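Local coordinates for protein nitrite oxidoreductase subunit A (Kuenenia stuttgartiensis, PDB 7B04) that forms the molybdenum-containing subunit of nitrite oxidoreductase, a member of the molybdopterin oxidoreductase family related to NarG, and carries an iron-sulfur cluster, at residues Gly550-Trp562 against Thr805-Glu817. Residues are numbered along the deposited sequence; the frame is centred on the assembly and turned at random.
Sequences GNVGYFGSGSHTW and TYPRHPFWEQVHE
F555 and H809 reach past each other where the type II turn 554-557, leading into edge strand 558-561 of a parallel five-stranded sheet, meets loop 805-811 and the short helix 812-816. The pairing illustrates how a turn beside a sheet edge can receive a single ring from a distant part of the chain. H809 swings CG away from its own nitrogen (chi1 -166°), which carries the imidazole into the turn, where S557 OG lies 3.3 Å from H809 NE2; the approaches of H809 to Y554 O and S557 O are too close in the model to be relied on. Beyond it, H560 meets H809 rim to rim, planes at 60°, and H560 CE1 touches P810 CG at 3.5 Å. F555 slips between P807 and W812: its CE1 approaches P807 CB at 3.9 Å, while the indole of W812 lies obliquely, planes at 47°. At the helix, G553 CA comes within 3.6 Å of F811 O. G553 O lies 3.4 Å from V815 CG2 and accepts a CA-H...O contact from W812 CA at 3.3 Å; Y554 presents one ring face to that same methyl. H816 CE1 lies 3.4 Å from Y554 CD1, the two rings oblique. Further out, S289 bonds H560 ND1, D295 and S299 hold the backbone of G556, and I399 of the neighbouring subunit B packs on F555. The imidazole of H816 is held beside Y554 from within its own segment, H816 ND1 donating to W812 O at 3.0 Å.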
loop_
_atom_site.group_PDB
_atom_site.type_symbol
_atom_site.label_atom_id
_atom_site.label_comp_id
_atom_site.label_asym_id
_atom_site.label_seq_id
_atom_site.Cartn_x
_atom_site.Cartn_y
_atom_site.Cartn_z
ATOM N N GLY B 550 36.375 0.896 2.509
ATOM C CA GLY B 550 36.309 0.315 3.837
ATOM C C GLY B 550 34.968 0.449 4.529
ATOM O O GLY B 550 34.906 0.802 5.711
ATOM N N ASN B 551 33.886 0.173 3.807
ATOM C CA ASN B 551 32.535 0.323 4.333
ATOM C C ASN B 551 31.749 -0.984 4.274
ATOM O O ASN B 551 30.561 -0.996 3.951
ATOM C CB ASN B 551 31.795 1.442 3.606
ATOM C CG ASN B 551 32.457 2.790 3.794
ATOM O OD1 ASN B 551 32.665 3.532 2.833
ATOM N ND2 ASN B 551 32.788 3.117 5.037
ATOM N N VAL B 552 32.405 -2.112 4.536
ATOM C CA VAL B 552 31.720 -3.395 4.657
ATOM C C VAL B 552 32.063 -3.995 6.014
ATOM O O VAL B 552 33.241 -4.097 6.372
ATOM C CB VAL B 552 32.097 -4.364 3.520
ATOM C CG1 VAL B 552 31.555 -5.759 3.803
ATOM C CG2 VAL B 552 31.575 -3.847 2.192
ATOM N N GLY B 553 31.036 -4.390 6.765
ATOM C CA GLY B 553 31.214 -4.981 8.074
ATOM C C GLY B 553 31.092 -4.022 9.238
ATOM O O GLY B 553 31.170 -4.465 10.391
ATOM N N TYR B 554 30.905 -2.729 8.979
ATOM C CA TYR B 554 30.781 -1.724 10.023
ATOM C C TYR B 554 29.358 -1.184 10.048
ATOM O O TYR B 554 28.709 -1.055 9.006
ATOM C CB TYR B 554 31.766 -0.573 9.804
ATOM C CG TYR B 554 33.205 -1.008 9.655
ATOM C CD1 TYR B 554 33.980 -1.300 10.769
ATOM C CD2 TYR B 554 33.790 -1.122 8.400
ATOM C CE1 TYR B 554 35.298 -1.695 10.639
ATOM C CE2 TYR B 554 35.108 -1.517 8.260
ATOM C CZ TYR B 554 35.856 -1.802 9.383
ATOM O OH TYR B 554 37.166 -2.194 9.249
ATOM N N PHE B 555 28.886 -0.852 11.250
ATOM C CA PHE B 555 27.512 -0.395 11.424
ATOM C C PHE B 555 27.227 0.825 10.554
ATOM O O PHE B 555 28.011 1.778 10.520
ATOM C CB PHE B 555 27.250 -0.074 12.894
ATOM C CG PHE B 555 27.285 -1.278 13.793
ATOM C CD1 PHE B 555 26.211 -2.151 13.844
ATOM C CD2 PHE B 555 28.391 -1.536 14.586
ATOM C CE1 PHE B 555 26.239 -3.260 14.669
ATOM C CE2 PHE B 555 28.424 -2.644 15.414
ATOM C CZ PHE B 555 27.346 -3.507 15.455
ATOM N N GLY B 556 26.100 0.784 9.845
ATOM C CA GLY B 556 25.713 1.848 8.943
ATOM C C GLY B 556 26.307 1.762 7.557
ATOM O O GLY B 556 26.059 2.656 6.737
ATOM N N SER B 557 27.083 0.726 7.269
ATOM C CA SER B 557 27.810 0.585 6.017
ATOM C C SER B 557 27.304 -0.650 5.271
ATOM O O SER B 557 26.307 -1.267 5.651
ATOM C CB SER B 557 29.314 0.520 6.281
ATOM O OG SER B 557 29.667 -0.691 6.925
ATOM N N GLY B 558 27.973 -0.975 4.177
ATOM C CA GLY B 558 27.731 -2.202 3.447
ATOM C C GLY B 558 27.044 -1.950 2.117
ATOM O O GLY B 558 26.629 -0.839 1.787
ATOM N N SER B 559 26.936 -3.026 1.346
ATOM C CA SER B 559 26.171 -3.034 0.107
ATOM C C SER B 559 25.140 -4.147 0.214
ATOM O O SER B 559 25.501 -5.323 0.334
ATOM C CB SER B 559 27.097 -3.225 -1.095
ATOM O OG SER B 559 26.376 -3.326 -2.306
ATOM N N HIS B 560 23.861 -3.777 0.169
ATOM C CA HIS B 560 22.787 -4.668 0.579
ATOM C C HIS B 560 21.669 -4.698 -0.450
ATOM O O HIS B 560 21.361 -3.682 -1.081
ATOM C CB HIS B 560 22.225 -4.246 1.942
ATOM C CG HIS B 560 23.274 -4.075 2.996
ATOM N ND1 HIS B 560 23.954 -5.139 3.548
ATOM C CD2 HIS B 560 23.766 -2.963 3.594
ATOM C CE1 HIS B 560 24.820 -4.692 4.440
ATOM N NE2 HIS B 560 24.724 -3.375 4.489
ATOM N N THR B 561 21.063 -5.873 -0.609
ATOM C CA THR B 561 19.872 -6.050 -1.423
ATOM C C THR B 561 18.661 -6.266 -0.523
ATOM O O THR B 561 18.785 -6.742 0.609
ATOM C CB THR B 561 20.017 -7.232 -2.391
ATOM O OG1 THR B 561 18.917 -7.237 -3.309
ATOM C CG2 THR B 561 20.041 -8.549 -1.636
ATOM N N TRP B 562 17.490 -5.897 -1.033
ATOM C CA TRP B 562 16.246 -6.025 -0.292
ATOM C C TRP B 562 15.230 -6.785 -1.124
ATOM O O TRP B 562 15.167 -6.627 -2.346
ATOM C CB TRP B 562 15.685 -4.663 0.098
ATOM C CG TRP B 562 16.557 -3.958 1.057
ATOM C CD1 TRP B 562 17.342 -2.878 0.805
ATOM C CD2 TRP B 562 16.761 -4.293 2.435
ATOM N NE1 TRP B 562 18.015 -2.510 1.940
ATOM C CE2 TRP B 562 17.678 -3.364 2.956
ATOM C CE3 TRP B 562 16.252 -5.286 3.277
ATOM C CZ2 TRP B 562 18.099 -3.394 4.281
ATOM C CZ3 TRP B 562 16.671 -5.315 4.593
ATOM C CH2 TRP B 562 17.586 -4.375 5.081
ATOM N N THR B 805 25.120 -9.392 16.677
ATOM C CA THR B 805 24.820 -8.009 17.112
ATOM C C THR B 805 23.334 -7.704 17.006
ATOM O O THR B 805 22.687 -8.239 16.150
ATOM C CB THR B 805 25.557 -6.987 16.257
ATOM O OG1 THR B 805 24.995 -7.063 14.955
ATOM C CG2 THR B 805 27.033 -7.263 16.188
ATOM N N TYR B 806 22.836 -6.859 17.893
ATOM C CA TYR B 806 21.431 -6.453 17.841
ATOM C C TYR B 806 21.121 -5.806 16.505
ATOM O O TYR B 806 20.219 -6.297 15.804
ATOM C CB TYR B 806 21.082 -5.530 19.023
ATOM C CG TYR B 806 19.850 -4.654 18.810
ATOM C CD1 TYR B 806 18.626 -5.216 18.473
ATOM C CD2 TYR B 806 19.916 -3.270 18.935
ATOM C CE1 TYR B 806 17.492 -4.425 18.274
ATOM C CE2 TYR B 806 18.783 -2.469 18.736
ATOM C CZ TYR B 806 17.573 -3.054 18.407
ATOM O OH TYR B 806 16.448 -2.271 18.208
ATOM N N PRO B 807 21.827 -4.756 16.064
ATOM C CA PRO B 807 21.721 -4.387 14.655
ATOM C C PRO B 807 22.499 -5.404 13.846
ATOM O O PRO B 807 23.701 -5.208 13.629
ATOM C CB PRO B 807 22.356 -2.986 14.594
ATOM C CG PRO B 807 22.493 -2.546 16.030
ATOM C CD PRO B 807 22.730 -3.824 16.765
ATOM N N ARG B 808 21.863 -6.500 13.422
ATOM C CA ARG B 808 22.603 -7.505 12.672
ATOM C C ARG B 808 23.164 -6.886 11.410
ATOM O O ARG B 808 22.422 -6.410 10.544
ATOM C CB ARG B 808 21.735 -8.705 12.300
ATOM C CG ARG B 808 22.446 -9.574 11.256
ATOM C CD ARG B 808 21.617 -10.728 10.729
ATOM N NE ARG B 808 20.319 -10.299 10.218
ATOM C CZ ARG B 808 20.117 -9.822 8.994
ATOM N NH1 ARG B 808 21.132 -9.697 8.148
ATOM N NH2 ARG B 808 18.898 -9.462 8.619
ATOM N N HIS B 809 24.487 -6.886 11.323
ATOM C CA HIS B 809 25.208 -6.368 10.180
ATOM C C HIS B 809 26.049 -7.492 9.595
ATOM O O HIS B 809 26.866 -8.086 10.320
ATOM C CB HIS B 809 26.083 -5.195 10.605
ATOM C CG HIS B 809 26.595 -4.390 9.463
ATOM N ND1 HIS B 809 25.860 -4.172 8.319
ATOM C CD2 HIS B 809 27.776 -3.760 9.279
ATOM C CE1 HIS B 809 26.565 -3.436 7.481
ATOM N NE2 HIS B 809 27.731 -3.167 8.041
ATOM N N PRO B 810 25.898 -7.820 8.314
ATOM C CA PRO B 810 26.665 -8.934 7.748
ATOM C C PRO B 810 28.150 -8.614 7.689
ATOM O O PRO B 810 28.549 -7.477 7.425
ATOM C CB PRO B 810 26.068 -9.099 6.345
ATOM C CG PRO B 810 25.493 -7.759 6.024
ATOM C CD PRO B 810 25.008 -7.193 7.324
ATOM N N PHE B 811 28.965 -9.634 7.973
ATOM C CA PHE B 811 30.424 -9.572 7.912
ATOM C C PHE B 811 31.022 -8.711 9.015
ATOM O O PHE B 811 32.183 -8.300 8.917
ATOM C CB PHE B 811 30.926 -9.087 6.547
ATOM C CG PHE B 811 30.191 -9.681 5.387
ATOM C CD1 PHE B 811 30.151 -11.052 5.205
ATOM C CD2 PHE B 811 29.541 -8.867 4.477
ATOM C CE1 PHE B 811 29.473 -11.600 4.138
ATOM C CE2 PHE B 811 28.862 -9.409 3.407
ATOM C CZ PHE B 811 28.827 -10.778 3.239
ATOM N N TRP B 812 30.256 -8.424 10.068
ATOM C CA TRP B 812 30.812 -7.686 11.198
ATOM C C TRP B 812 31.942 -8.467 11.859
ATOM O O TRP B 812 33.027 -7.924 12.101
ATOM C CB TRP B 812 29.709 -7.369 12.207
ATOM C CG TRP B 812 30.214 -6.654 13.416
ATOM C CD1 TRP B 812 30.373 -5.308 13.565
ATOM C CD2 TRP B 812 30.641 -7.248 14.646
ATOM N NE1 TRP B 812 30.869 -5.025 14.815
ATOM C CE2 TRP B 812 31.042 -6.200 15.499
ATOM C CE3 TRP B 812 30.720 -8.564 15.111
ATOM C CZ2 TRP B 812 31.516 -6.428 16.789
ATOM C CZ3 TRP B 812 31.190 -8.788 16.391
ATOM C CH2 TRP B 812 31.581 -7.726 17.215
ATOM N N GLU B 813 31.704 -9.745 12.164
ATOM C CA GLU B 813 32.734 -10.590 12.757
ATOM C C GLU B 813 33.890 -10.869 11.804
ATOM O O GLU B 813 34.945 -11.323 12.258
ATOM C CB GLU B 813 32.129 -11.912 13.239
ATOM C CG GLU B 813 31.586 -12.794 12.137
ATOM C CD GLU B 813 30.136 -12.498 11.821
ATOM O OE1 GLU B 813 29.663 -11.393 12.162
ATOM O OE2 GLU B 813 29.464 -13.376 11.239
ATOM N N GLN B 814 33.725 -10.604 10.509
ATOM C CA GLN B 814 34.771 -10.903 9.541
ATOM C C GLN B 814 35.778 -9.770 9.428
ATOM O O GLN B 814 36.954 -10.021 9.141
ATOM C CB GLN B 814 34.159 -11.186 8.163
ATOM C CG GLN B 814 33.968 -12.665 7.841
ATOM C CD GLN B 814 32.620 -13.198 8.279
ATOM O OE1 GLN B 814 31.709 -12.433 8.593
ATOM N NE2 GLN B 814 32.485 -14.519 8.299
ATOM N N VAL B 815 35.343 -8.533 9.647
ATOM C CA VAL B 815 36.251 -7.392 9.624
ATOM C C VAL B 815 36.813 -7.101 11.011
ATOM O O VAL B 815 37.984 -6.738 11.148
ATOM C CB VAL B 815 35.542 -6.158 9.027
ATOM C CG1 VAL B 815 35.208 -6.399 7.565
ATOM C CG2 VAL B 815 34.281 -5.824 9.812
ATOM N N HIS B 816 35.998 -7.257 12.058
ATOM C CA HIS B 816 36.432 -6.906 13.405
ATOM C C HIS B 816 37.274 -8.001 14.052
ATOM O O HIS B 816 38.122 -7.700 14.900
ATOM C CB HIS B 816 35.219 -6.589 14.281
ATOM C CG HIS B 816 34.582 -5.270 13.973
ATOM N ND1 HIS B 816 33.608 -5.119 13.010
ATOM C CD2 HIS B 816 34.785 -4.038 14.498
ATOM C CE1 HIS B 816 33.236 -3.852 12.957
ATOM N NE2 HIS B 816 33.935 -3.175 13.850
ATOM N N GLU B 817 37.060 -9.263 13.682
ATOM C CA GLU B 817 37.824 -10.371 14.242
ATOM C C GLU B 817 38.715 -11.057 13.211
ATOM O O GLU B 817 39.344 -12.072 13.531
ATOM C CB GLU B 817 36.883 -11.392 14.886
ATOM C CG GLU B 817 36.186 -10.886 16.140
ATOM C CD GLU B 817 35.233 -11.907 16.731
ATOM O OE1 GLU B 817 35.007 -12.952 16.087
ATOM O OE2 GLU B 817 34.711 -11.664 17.840
#